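Local coordinates for CdiI immunity protein (Cupriavidus taiwanensis, PDB 5T87) that probably protects the bacterium that makes it by binding the partner CdiA toxin of contact-dependent growth inhibition, with which it forms a complex, at residues Glu87-Leu92 with Ser103-Asp108; Ala66-Gly71 with Ala99-Asp104; Leu33-Tyr38 with Lys47-Val52; Ile11-Ile16 with Trp42-Lys47. All blocks are in the same frame, centred on the assembly; numbering follows the deposited sequence.

Contact 1 (Glu87-Leu92 with Ser103-Asp108); sequences EFLLSL and SDALDD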
loop_
_atom_site.group_PDB
_atom_site.type_symbol
_atom_site.label_atom_id
_atom_site.label_comp_id
_atom_site.label_asym_id
_atom_site.label_seq_id
_atom_site.Cartn_x
_atom_site.Cartn_y
_atom_site.Cartn_z
ATOM N N GLU A 87 -11.023 9.095 9.915
ATOM C CA GLU A 87 -11.536 8.552 11.187
ATOM C C GLU A 87 -11.196 7.071 11.304
ATOM O O GLU A 87 -10.819 6.594 12.393
ATOM C CB GLU A 87 -13.058 8.780 11.350
ATOM C CG GLU A 87 -13.385 10.146 11.956
ATOM C CD GLU A 87 -14.796 10.672 11.665
ATOM O OE1 GLU A 87 -15.780 9.898 11.728
ATOM O OE2 GLU A 87 -14.919 11.887 11.392
ATOM N N PHE A 88 -11.326 6.364 10.178
ATOM C CA PHE A 88 -10.929 4.957 10.077
ATOM C C PHE A 88 -9.450 4.722 10.418
ATOM O O PHE A 88 -9.122 3.930 11.302
ATOM C CB PHE A 88 -11.223 4.429 8.681
ATOM C CG PHE A 88 -10.639 3.089 8.424
ATOM C CD1 PHE A 88 -11.160 1.963 9.050
ATOM C CD2 PHE A 88 -9.539 2.943 7.579
ATOM C CE1 PHE A 88 -10.618 0.711 8.825
ATOM C CE2 PHE A 88 -8.999 1.694 7.344
ATOM C CZ PHE A 88 -9.541 0.577 7.965
ATOM N N LEU A 89 -8.566 5.439 9.742
ATOM C CA LEU A 89 -7.139 5.235 9.952
ATOM C C LEU A 89 -6.694 5.663 11.350
ATOM O O LEU A 89 -5.836 5.002 11.959
ATOM C CB LEU A 89 -6.332 5.966 8.884
ATOM C CG LEU A 89 -6.548 5.476 7.448
ATOM C CD1 LEU A 89 -5.873 6.413 6.457
ATOM C CD2 LEU A 89 -6.051 4.053 7.269
ATOM N N LEU A 90 -7.273 6.752 11.855
ATOM C CA LEU A 90 -6.972 7.221 13.200
ATOM C C LEU A 90 -7.494 6.290 14.287
ATOM O O LEU A 90 -6.895 6.208 15.360
ATOM C CB LEU A 90 -7.555 8.609 13.432
ATOM C CG LEU A 90 -6.882 9.786 12.727
ATOM C CD1 LEU A 90 -7.699 11.034 13.051
ATOM C CD2 LEU A 90 -5.419 9.965 13.128
ATOM N N SER A 91 -8.608 5.606 14.024
ATOM C CA SER A 91 -9.182 4.694 15.014
ATOM C C SER A 91 -8.331 3.446 15.246
ATOM O O SER A 91 -8.541 2.746 16.237
ATOM C CB SER A 91 -10.611 4.289 14.641
ATOM O OG SER A 91 -10.640 3.543 13.447
ATOM N N LEU A 92 -7.373 3.188 14.352
ATOM C CA LEU A 92 -6.453 2.040 14.459
ATOM C C LEU A 92 -5.094 2.327 15.121
ATOM O O LEU A 92 -4.375 1.389 15.477
ATOM C CB LEU A 92 -6.183 1.479 13.063
ATOM C CG LEU A 92 -7.401 1.168 12.190
ATOM C CD1 LEU A 92 -6.968 0.887 10.762
ATOM C CD2 LEU A 92 -8.220 0.021 12.752
ATOM N N SER A 103 -0.344 4.252 9.928
ATOM C CA SER A 103 0.533 5.411 9.795
ATOM C C SER A 103 0.917 5.707 8.338
ATOM O O SER A 103 0.860 6.849 7.914
ATOM C CB SER A 103 1.796 5.200 10.632
ATOM O OG SER A 103 2.628 6.340 10.591
ATOM N N ASP A 104 1.294 4.683 7.580
ATOM C CA ASP A 104 1.688 4.854 6.174
ATOM C C ASP A 104 0.490 5.103 5.252
ATOM O O ASP A 104 0.629 5.734 4.202
ATOM C CB ASP A 104 2.447 3.629 5.657
ATOM C CG ASP A 104 3.761 3.377 6.392
ATOM O OD1 ASP A 104 4.271 4.274 7.107
ATOM O OD2 ASP A 104 4.293 2.258 6.234
ATOM N N ALA A 105 -0.676 4.574 5.616
ATOM C CA ALA A 105 -1.896 4.844 4.862
ATOM C C ALA A 105 -2.303 6.317 5.051
ATOM O O ALA A 105 -2.750 6.987 4.116
ATOM C CB ALA A 105 -3.003 3.908 5.306
ATOM N N LEU A 106 -2.112 6.800 6.274
ATOM C CA LEU A 106 -2.341 8.190 6.637
ATOM C C LEU A 106 -1.394 9.151 5.889
ATOM O O LEU A 106 -1.823 10.207 5.411
ATOM C CB LEU A 106 -2.164 8.338 8.147
ATOM C CG LEU A 106 -2.975 9.383 8.887
ATOM C CD1 LEU A 106 -4.472 9.179 8.651
ATOM C CD2 LEU A 106 -2.628 9.282 10.375
ATOM N N ASP A 107 -0.114 8.770 5.791
ATOM C CA ASP A 107 0.841 9.447 4.902
ATOM C C ASP A 107 0.253 9.564 3.495
ATOM O O ASP A 107 0.311 10.628 2.897
ATOM C CB ASP A 107 2.191 8.697 4.832
ATOM C CG ASP A 107 3.087 8.941 6.056
ATOM O OD1 ASP A 107 2.649 9.637 7.000
ATOM O OD2 ASP A 107 4.243 8.435 6.068
ATOM N N ASP A 108 -0.321 8.469 2.990
ATOM C CA ASP A 108 -0.919 8.445 1.653
ATOM C C ASP A 108 -2.109 9.397 1.555
ATOM O O ASP A 108 -2.236 10.138 0.575
ATOM C CB ASP A 108 -1.311 7.006 1.235
ATOM C CG ASP A 108 -0.094 6.073 1.073
ATOM O OD1 ASP A 108 1.058 6.533 1.280
ATOM O OD2 ASP A 108 -0.287 4.881 0.727
#
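Leu89 points its side chain at helix 96-114 and meets it with both branches. Its CD2 methyl rests on CB of Ala105 at 3.6 Å, while its CD1 lies beside CD1 of Leu106 at 3.8 Å. Closer to the backbone, Leu89 CB also packs on Leu106 CD1 at 3.7 Å, the two leucines passing each other in opposite directions. With chi1 at -149°, off a staggered position, Leu106 puts CD1 against Leu89 and CD2 against Leu90. The two helices form an antiparallel helical hairpin: consecutive in the chain, their short segments run at 154° to each other, and the axes approach to 9.5 Å. Next along the first helix, Leu90 starts off to one flank, and its end swings in to place CD2 4.0 Å from CD2 of Leu106, the two side chains crossing at about a right angle. Leu90 is exposed, whereas Leu89 is buried, so the seam runs from the core out to solvent. One residue on, Ser91 OG donates to the carbonyl oxygen of Phe88 at 2.7 Å, 27° out of the carbonyl plane. Leu92 then lays its CD1 over a face of the Phe88 ring. From helix 96-114, Asp108 OD1 makes salt bridges with Arg23 and Arg50 of the CdiA toxin chain.

Contact 2 (Ala66-Gly71 with Ala99-Asp104); sequences AVTCVG and ASAASD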
loop_
_atom_site.group_PDB
_atom_site.type_symbol
_atom_site.label_atom_id
_atom_site.label_comp_id
_atom_site.label_asym_id
_atom_site.label_seq_id
_atom_site.Cartn_x
_atom_site.Cartn_y
_atom_site.Cartn_z
ATOM N N ALA A 66 -4.776 -4.874 4.243
ATOM C CA ALA A 66 -6.041 -4.191 3.939
ATOM C C ALA A 66 -5.978 -2.697 4.258
ATOM O O ALA A 66 -6.470 -1.869 3.479
ATOM C CB ALA A 66 -7.189 -4.851 4.687
ATOM N N VAL A 67 -5.348 -2.354 5.381
ATOM C CA VAL A 67 -5.124 -0.948 5.720
ATOM C C VAL A 67 -4.238 -0.273 4.681
ATOM O O VAL A 67 -4.567 0.767 4.180
ATOM C CB VAL A 67 -4.486 -0.808 7.105
ATOM C CG1 VAL A 67 -4.009 0.622 7.362
ATOM C CG2 VAL A 67 -5.477 -1.231 8.176
ATOM N N THR A 68 -3.109 -0.892 4.361
ATOM C CA THR A 68 -2.224 -0.399 3.312
ATOM C C THR A 68 -2.998 -0.199 2.005
ATOM O O THR A 68 -2.832 0.818 1.335
ATOM C CB THR A 68 -1.003 -1.347 3.150
ATOM O OG1 THR A 68 -0.095 -1.108 4.228
ATOM C CG2 THR A 68 -0.258 -1.139 1.832
ATOM N N CYS A 69 -3.862 -1.150 1.674
ATOM C CA CYS A 69 -4.749 -1.020 0.517
ATOM C C CYS A 69 -5.697 0.181 0.596
ATOM O O CYS A 69 -5.981 0.814 -0.425
ATOM C CB CYS A 69 -5.554 -2.298 0.310
ATOM S SG CYS A 69 -4.555 -3.601 -0.417
ATOM N N VAL A 70 -6.174 0.499 1.796
ATOM C CA VAL A 70 -6.997 1.714 1.983
ATOM C C VAL A 70 -6.153 2.948 1.642
ATOM O O VAL A 70 -6.657 3.907 1.031
ATOM C CB VAL A 70 -7.630 1.786 3.402
ATOM C CG1 VAL A 70 -8.248 3.153 3.695
ATOM C CG2 VAL A 70 -8.691 0.700 3.559
ATOM N N GLY A 71 -4.868 2.888 2.003
ATOM C CA GLY A 71 -3.886 3.895 1.608
ATOM C C GLY A 71 -3.774 4.059 0.112
ATOM O O GLY A 71 -3.650 5.177 -0.382
ATOM N N ALA A 99 -1.199 -0.818 13.333
ATOM C CA ALA A 99 -0.714 0.553 13.565
ATOM C C ALA A 99 0.252 1.043 12.497
ATOM O O ALA A 99 0.077 2.115 11.934
ATOM C CB ALA A 99 -0.066 0.669 14.938
ATOM N N SER A 100 1.256 0.243 12.210
ATOM C CA SER A 100 2.314 0.649 11.301
ATOM C C SER A 100 1.792 0.985 9.875
ATOM O O SER A 100 2.150 2.020 9.289
ATOM C CB SER A 100 3.396 -0.434 11.287
ATOM O OG SER A 100 4.167 -0.356 10.114
ATOM N N ALA A 101 0.952 0.111 9.334
ATOM C CA ALA A 101 0.313 0.338 8.039
ATOM C C ALA A 101 -0.688 1.506 8.090
ATOM O O ALA A 101 -0.873 2.207 7.087
ATOM C CB ALA A 101 -0.403 -0.922 7.575
ATOM N N ALA A 102 -1.357 1.683 9.235
ATOM C CA ALA A 102 -2.252 2.836 9.449
ATOM C C ALA A 102 -1.498 4.145 9.278
ATOM O O ALA A 102 -1.943 5.017 8.546
ATOM C CB ALA A 102 -2.910 2.782 10.825
ATOM N N SER A 103 -0.344 4.252 9.928
ATOM C CA SER A 103 0.533 5.411 9.795
ATOM C C SER A 103 0.917 5.707 8.338
ATOM O O SER A 103 0.860 6.849 7.914
ATOM C CB SER A 103 1.796 5.200 10.632
ATOM O OG SER A 103 2.628 6.340 10.591
ATOM N N ASP A 104 1.294 4.683 7.580
ATOM C CA ASP A 104 1.688 4.854 6.174
ATOM C C ASP A 104 0.490 5.103 5.252
ATOM O O ASP A 104 0.629 5.734 4.202
ATOM C CB ASP A 104 2.447 3.629 5.657
ATOM C CG ASP A 104 3.761 3.377 6.392
ATOM O OD1 ASP A 104 4.271 4.274 7.107
ATOM O OD2 ASP A 104 4.293 2.258 6.234
#
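Val67 presses its CG1 methyl onto the backbone of helix 96-114, 3.4 Å from Ala102 N and 3.5 Å from Ala101 C, so the methyl sits against the peptide unit linking the two alanines. Beside it, Thr68 OG1 lies against the Ala101 methyl, with OG1 and CB 3.4 Å apart. A chi1 of 169° sets CG1 of Val67 opposite its own nitrogen and directs it at the alanines. The small side chain of Ala101 lets the backbones come close: its CA is only 5.4 Å from that of Thr68, and the segment axes approach to 8.2 Å. The two short segments run almost exactly parallel, at 2° to each other. One turn along from Thr68, Ala105 of the partner helix packs on Gly71 CA. Ser100 and Asp104 carry the second helix into the toxin interface: Ser100 OG bonds to Thr20 O and Asp104 OD2 to Ser21 OG, both of the CdiA toxin chain. The parallel direction is consistent with helix 82-91 lying between them in sequence and running back against helix 96-114. Helix 82-91 also reaches this seam through Leu89, which touches Val67, while helix 42-53 packs on helix 60-76 through Leu49, Val52 and Ala53.

Contact 3 (Leu33-Tyr38 with Lys47-Val52); sequences LSIAYY and KRLKSV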
loop_
_atom_site.group_PDB
_atom_site.type_symbol
_atom_site.label_atom_id
_atom_site.label_comp_id
_atom_site.label_asym_id
_atom_site.label_seq_id
_atom_site.Cartn_x
_atom_site.Cartn_y
_atom_site.Cartn_z
ATOM N N LEU A 33 -5.607 -6.330 -3.031
ATOM C CA LEU A 33 -4.800 -5.540 -3.954
ATOM C C LEU A 33 -5.502 -5.234 -5.270
ATOM O O LEU A 33 -5.305 -4.152 -5.825
ATOM C CB LEU A 33 -3.462 -6.201 -4.207
ATOM C CG LEU A 33 -2.470 -6.027 -3.064
ATOM C CD1 LEU A 33 -1.314 -7.002 -3.278
ATOM C CD2 LEU A 33 -1.976 -4.583 -2.948
ATOM N N SER A 34 -6.324 -6.156 -5.765
ATOM C CA SER A 34 -7.103 -5.885 -6.967
ATOM C C SER A 34 -8.042 -4.677 -6.734
ATOM O O SER A 34 -8.184 -3.787 -7.593
ATOM C CB SER A 34 -7.892 -7.119 -7.385
ATOM O OG SER A 34 -8.400 -6.948 -8.700
ATOM N N ILE A 35 -8.651 -4.658 -5.554
ATOM C CA ILE A 35 -9.428 -3.520 -5.095
ATOM C C ILE A 35 -8.550 -2.276 -5.031
ATOM O O ILE A 35 -8.919 -1.231 -5.568
ATOM C CB ILE A 35 -10.060 -3.797 -3.710
ATOM C CG1 ILE A 35 -11.207 -4.800 -3.848
ATOM C CG2 ILE A 35 -10.565 -2.518 -3.069
ATOM C CD1 ILE A 35 -11.571 -5.484 -2.549
ATOM N N ALA A 36 -7.407 -2.384 -4.369
ATOM C CA ALA A 36 -6.566 -1.212 -4.157
ATOM C C ALA A 36 -6.139 -0.570 -5.469
ATOM O O ALA A 36 -6.204 0.647 -5.580
ATOM C CB ALA A 36 -5.352 -1.558 -3.328
ATOM N N TYR A 37 -5.762 -1.386 -6.458
ATOM C CA TYR A 37 -5.154 -0.897 -7.705
ATOM C C TYR A 37 -6.139 -0.617 -8.828
ATOM O O TYR A 37 -5.862 0.239 -9.666
ATOM C CB TYR A 37 -4.070 -1.888 -8.237
ATOM C CG TYR A 37 -2.672 -1.710 -7.668
ATOM C CD1 TYR A 37 -2.489 -1.404 -6.324
ATOM C CD2 TYR A 37 -1.526 -1.894 -8.469
ATOM C CE1 TYR A 37 -1.222 -1.252 -5.789
ATOM C CE2 TYR A 37 -0.239 -1.762 -7.930
ATOM C CZ TYR A 37 -0.099 -1.432 -6.581
ATOM O OH TYR A 37 1.114 -1.244 -5.957
ATOM N N TYR A 38 -7.255 -1.342 -8.871
ATOM C CA TYR A 38 -8.159 -1.310 -10.041
ATOM C C TYR A 38 -9.627 -0.884 -9.832
ATOM O O TYR A 38 -10.247 -0.500 -10.811
ATOM C CB TYR A 38 -8.114 -2.663 -10.767
ATOM C CG TYR A 38 -6.696 -3.144 -10.987
ATOM C CD1 TYR A 38 -5.801 -2.392 -11.752
ATOM C CD2 TYR A 38 -6.231 -4.323 -10.406
ATOM C CE1 TYR A 38 -4.491 -2.802 -11.940
ATOM C CE2 TYR A 38 -4.922 -4.744 -10.586
ATOM C CZ TYR A 38 -4.049 -3.981 -11.354
ATOM O OH TYR A 38 -2.733 -4.393 -11.550
ATOM N N LYS A 47 -15.697 -0.180 2.040
ATOM C CA LYS A 47 -16.511 -1.165 2.777
ATOM C C LYS A 47 -15.821 -2.528 2.901
ATOM O O LYS A 47 -15.751 -3.106 3.984
ATOM C CB LYS A 47 -17.865 -1.301 2.080
ATOM C CG LYS A 47 -18.748 -2.442 2.529
ATOM C CD LYS A 47 -20.108 -2.387 1.837
ATOM C CE LYS A 47 -20.724 -3.785 1.766
ATOM N NZ LYS A 47 -21.969 -3.885 0.948
ATOM N N ARG A 48 -15.290 -3.023 1.789
ATOM C CA ARG A 48 -14.714 -4.361 1.752
ATOM C C ARG A 48 -13.366 -4.467 2.416
ATOM O O ARG A 48 -13.118 -5.421 3.168
ATOM C CB ARG A 48 -14.663 -4.889 0.329
ATOM C CG ARG A 48 -16.013 -5.421 -0.091
ATOM C CD ARG A 48 -16.217 -5.406 -1.592
ATOM N NE ARG A 48 -17.529 -5.966 -1.908
ATOM C CZ ARG A 48 -18.691 -5.330 -1.752
ATOM N NH1 ARG A 48 -18.730 -4.074 -1.325
ATOM N NH2 ARG A 48 -19.820 -5.954 -2.052
ATOM N N LEU A 49 -12.506 -3.491 2.154
ATOM C CA LEU A 49 -11.221 -3.389 2.859
ATOM C C LEU A 49 -11.357 -3.288 4.395
ATOM O O LEU A 49 -10.602 -3.928 5.138
ATOM C CB LEU A 49 -10.414 -2.211 2.314
ATOM C CG LEU A 49 -9.981 -2.349 0.842
ATOM C CD1 LEU A 49 -9.186 -1.131 0.404
ATOM C CD2 LEU A 49 -9.161 -3.610 0.608
ATOM N N LYS A 50 -12.334 -2.513 4.860
ATOM C CA LYS A 50 -12.606 -2.378 6.287
ATOM C C LYS A 50 -13.042 -3.692 6.936
ATOM O O LYS A 50 -12.633 -3.994 8.057
ATOM C CB LYS A 50 -13.685 -1.322 6.536
ATOM C CG LYS A 50 -13.246 0.122 6.311
ATOM C CD LYS A 50 -14.194 1.106 6.988
ATOM C CE LYS A 50 -15.558 1.128 6.333
ATOM N NZ LYS A 50 -16.456 2.035 7.083
ATOM N N SER A 51 -13.885 -4.456 6.255
ATOM C CA SER A 51 -14.335 -5.731 6.810
ATOM C C SER A 51 -13.141 -6.691 7.025
ATOM O O SER A 51 -13.133 -7.479 7.974
ATOM C CB SER A 51 -15.379 -6.395 5.910
ATOM O OG SER A 51 -14.767 -6.907 4.736
ATOM N N VAL A 52 -12.133 -6.605 6.159
ATOM C CA VAL A 52 -10.912 -7.420 6.340
ATOM C C VAL A 52 -10.062 -6.865 7.481
ATOM O O VAL A 52 -9.657 -7.606 8.380
ATOM C CB VAL A 52 -10.101 -7.516 5.045
ATOM C CG1 VAL A 52 -8.784 -8.274 5.268
ATOM C CG2 VAL A 52 -10.931 -8.209 3.980
#
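Ile35 and Leu49 form a buried, purely apolar contact between two consecutive helices of an all-helical fold, 25-38 and 42-53, close to the centre of the chain. The CG2 methyl of Ile35 comes up against the fork of Leu49: it lies 4.0 Å from Leu49 CG and at almost the same distance from CD1 and CD2, so one methyl meets the whole isopropyl end. The two side chains point at each other's helix and slide past in opposite directions. With CG1 of Ile35 beside the backbone nitrogen (chi1 -72°), the longer branch runs alongside toward Arg48, where its CD1 lies 4.3 Å from Arg48 CB. These side chains bridge a fairly wide gap, for the CA atoms of Ile35 and Leu49 are 8.2 Å apart. Arg48 contributes its aliphatic root here, whereas its guanidinium leads away to a salt bridge between NE and Asp17 OD1 and a cation-pi contact with Trp44. Within helix 42-53, Ser51 OG donates to Arg48 O at 2.7 Å. Helix 60-76 packs on both partners: Val70 meets Leu49, and Cys69 meets Ala36 and Leu33. Helix 16-22 adds Ile16 against Ile35 and Leu20 against Val52.

Contact 4 (Ile11-Ile16 with Trp42-Lys47); sequences IPNAEI and WEWAFK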
loop_
_atom_site.group_PDB
_atom_site.type_symbol
_atom_site.label_atom_id
_atom_site.label_comp_id
_atom_site.label_asym_id
_atom_site.label_seq_id
_atom_site.Cartn_x
_atom_site.Cartn_y
_atom_site.Cartn_z
ATOM N N ILE A 11 -8.598 -9.059 -10.476
ATOM C CA ILE A 11 -9.693 -9.996 -10.200
ATOM C C ILE A 11 -11.024 -9.312 -10.518
ATOM O O ILE A 11 -11.285 -8.200 -10.016
ATOM C CB ILE A 11 -9.704 -10.460 -8.739
ATOM C CG1 ILE A 11 -8.453 -11.302 -8.448
ATOM C CG2 ILE A 11 -10.960 -11.284 -8.441
ATOM C CD1 ILE A 11 -8.090 -11.379 -6.977
ATOM N N PRO A 12 -11.879 -9.969 -11.339
ATOM C CA PRO A 12 -13.149 -9.339 -11.677
ATOM C C PRO A 12 -13.954 -9.008 -10.432
ATOM O O PRO A 12 -13.931 -9.772 -9.459
ATOM C CB PRO A 12 -13.871 -10.406 -12.505
ATOM C CG PRO A 12 -12.790 -11.230 -13.071
ATOM C CD PRO A 12 -11.748 -11.282 -11.997
ATOM N N ASN A 13 -14.641 -7.870 -10.482
ATOM C CA ASN A 13 -15.460 -7.380 -9.377
ATOM C C ASN A 13 -16.399 -8.471 -8.830
ATOM O O ASN A 13 -16.453 -8.720 -7.625
ATOM C CB ASN A 13 -16.258 -6.166 -9.865
ATOM C CG ASN A 13 -16.892 -5.373 -8.732
ATOM O OD1 ASN A 13 -17.832 -5.840 -8.069
ATOM N ND2 ASN A 13 -16.409 -4.143 -8.526
ATOM N N ALA A 14 -17.095 -9.143 -9.739
ATOM C CA ALA A 14 -18.086 -10.173 -9.397
ATOM C C ALA A 14 -17.571 -11.351 -8.562
ATOM O O ALA A 14 -18.351 -12.029 -7.906
ATOM C CB ALA A 14 -18.730 -10.702 -10.674
ATOM N N GLU A 15 -16.273 -11.611 -8.597
ATOM C CA GLU A 15 -15.704 -12.766 -7.889
ATOM C C GLU A 15 -15.163 -12.419 -6.504
ATOM O O GLU A 15 -14.881 -13.313 -5.711
ATOM C CB GLU A 15 -14.628 -13.429 -8.759
ATOM C CG GLU A 15 -15.176 -13.930 -10.098
ATOM C CD GLU A 15 -14.135 -14.583 -11.002
ATOM O OE1 GLU A 15 -12.967 -14.796 -10.580
ATOM O OE2 GLU A 15 -14.499 -14.899 -12.158
ATOM N N ILE A 16 -15.074 -11.127 -6.201
ATOM C CA ILE A 16 -14.326 -10.632 -5.046
ATOM C C ILE A 16 -14.888 -11.126 -3.706
ATOM O O ILE A 16 -14.144 -11.645 -2.867
ATOM C CB ILE A 16 -14.257 -9.082 -5.069
ATOM C CG1 ILE A 16 -13.365 -8.595 -6.217
ATOM C CG2 ILE A 16 -13.755 -8.503 -3.745
ATOM C CD1 ILE A 16 -11.875 -8.670 -5.951
ATOM N N TRP A 42 -15.081 4.103 -4.530
ATOM C CA TRP A 42 -14.663 4.303 -3.146
ATOM C C TRP A 42 -15.539 3.577 -2.126
ATOM O O TRP A 42 -15.041 2.803 -1.325
ATOM C CB TRP A 42 -14.590 5.800 -2.769
ATOM C CG TRP A 42 -14.360 5.963 -1.306
ATOM C CD1 TRP A 42 -15.311 6.235 -0.352
ATOM C CD2 TRP A 42 -13.128 5.769 -0.589
ATOM N NE1 TRP A 42 -14.740 6.253 0.897
ATOM C CE2 TRP A 42 -13.406 5.974 0.785
ATOM C CE3 TRP A 42 -11.810 5.479 -0.975
ATOM C CZ2 TRP A 42 -12.428 5.881 1.771
ATOM C CZ3 TRP A 42 -10.829 5.398 0.012
ATOM C CH2 TRP A 42 -11.146 5.602 1.367
ATOM N N GLU A 43 -16.835 3.833 -2.149
ATOM C CA GLU A 43 -17.719 3.273 -1.135
ATOM C C GLU A 43 -17.740 1.753 -1.183
ATOM O O GLU A 43 -17.566 1.099 -0.166
ATOM C CB GLU A 43 -19.134 3.843 -1.260
ATOM C CG GLU A 43 -19.223 5.327 -0.920
ATOM C CD GLU A 43 -19.006 5.662 0.550
ATOM O OE1 GLU A 43 -19.181 4.790 1.418
ATOM O OE2 GLU A 43 -18.690 6.838 0.850
ATOM N N TRP A 44 -17.929 1.197 -2.368
ATOM C CA TRP A 44 -17.913 -0.259 -2.552
ATOM C C TRP A 44 -16.594 -0.885 -2.078
ATOM O O TRP A 44 -16.588 -1.890 -1.373
ATOM C CB TRP A 44 -18.156 -0.581 -4.025
ATOM C CG TRP A 44 -18.393 -1.994 -4.313
ATOM C CD1 TRP A 44 -19.600 -2.641 -4.363
ATOM C CD2 TRP A 44 -17.399 -2.968 -4.617
ATOM N NE1 TRP A 44 -19.404 -3.976 -4.681
ATOM C CE2 TRP A 44 -18.065 -4.197 -4.839
ATOM C CE3 TRP A 44 -16.007 -2.922 -4.726
ATOM C CZ2 TRP A 44 -17.385 -5.359 -5.163
ATOM C CZ3 TRP A 44 -15.330 -4.079 -5.042
ATOM C CH2 TRP A 44 -16.021 -5.288 -5.253
ATOM N N ALA A 45 -15.484 -0.271 -2.466
ATOM C CA ALA A 45 -14.158 -0.769 -2.115
ATOM C C ALA A 45 -13.775 -0.575 -0.640
ATOM O O ALA A 45 -13.185 -1.479 -0.040
ATOM C CB ALA A 45 -13.117 -0.118 -3.006
ATOM N N PHE A 46 -14.083 0.602 -0.080
ATOM C CA PHE A 46 -13.709 0.980 1.303
ATOM C C PHE A 46 -14.406 0.048 2.275
ATOM O O PHE A 46 -13.783 -0.471 3.182
ATOM C CB PHE A 46 -14.094 2.448 1.551
ATOM C CG PHE A 46 -13.790 2.981 2.929
ATOM C CD1 PHE A 46 -12.540 2.836 3.500
ATOM C CD2 PHE A 46 -14.753 3.711 3.622
ATOM C CE1 PHE A 46 -12.269 3.362 4.753
ATOM C CE2 PHE A 46 -14.491 4.233 4.890
ATOM C CZ PHE A 46 -13.241 4.076 5.446
ATOM N N LYS A 47 -15.697 -0.180 2.040
ATOM C CA LYS A 47 -16.511 -1.165 2.777
ATOM C C LYS A 47 -15.821 -2.528 2.901
ATOM O O LYS A 47 -15.751 -3.106 3.984
ATOM C CB LYS A 47 -17.865 -1.301 2.080
ATOM C CG LYS A 47 -18.748 -2.442 2.529
ATOM C CD LYS A 47 -20.108 -2.387 1.837
ATOM C CE LYS A 47 -20.724 -3.785 1.766
ATOM N NZ LYS A 47 -21.969 -3.885 0.948
#
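Asn13 and Ile16, which meet Trp44, belong to the turn that leads into helix 16-22. Here Ile16 N bonds to Asn13 O at 3.1 Å and Glu15 N to Pro12 O, whereas Trp42-Lys47 is regular helix from its first turn. The backbones stay well apart, the nearest CA atoms being those of Asn13 and Ala45 at 9.9 Å, and the indole of Trp44 fills the gap. Its six-membered ring takes the Asn13 amide over one face, with ND2 3.5 Å above the plane and offset toward the rim; this amide-over-indole contact joins the turn to helix 42-53. Amide and indole are inclined by 40°, so this is no flat stack, and OD1 comes in tightly, 3.0 Å from Trp44 CZ2. A chi1 of -166° carries the amide of Asn13 out from the turn to the ring. The hydrogen bond from ND2 to Glu39 OE1 probably fixes the rotation of the amide. Ile16 approaches differently: its CB lies at the ring edge, near the plane, 4.2 Å from Trp44 CH2. Arg48, one turn further along helix 42-53, bonds through NH1 to Trp44 O. Helix 25-38 lies alongside, Ala31 touching Ile16 and Ile35 packing on Ala45.

The four contacts trace an all-helical fold from the turn before helix 16-22 to the last helix. Contacts 3 and 4, with centres about 6 Å apart, share helix 42-53 and Lys47; their segments alternate along the chain, and they touch directly through Ser34 OG and Ile11 N, a probable hydrogen bond. Contacts 1 and 2 follow later, their centres also about 6 Å apart, and share Ser103 and Asp104. The centres of contacts 2 and 3 are about 12 Å apart, and helix 60-76 of contact 2 packs against both helices of contact 3. The centres of contacts 1 and 4 are about 20 Å apart, on opposite sides of the chain's centre. Contacts 1 and 2 both pack helix 96-114, which supplies Ser100, Asp104 and Asp108 to the toxin interface.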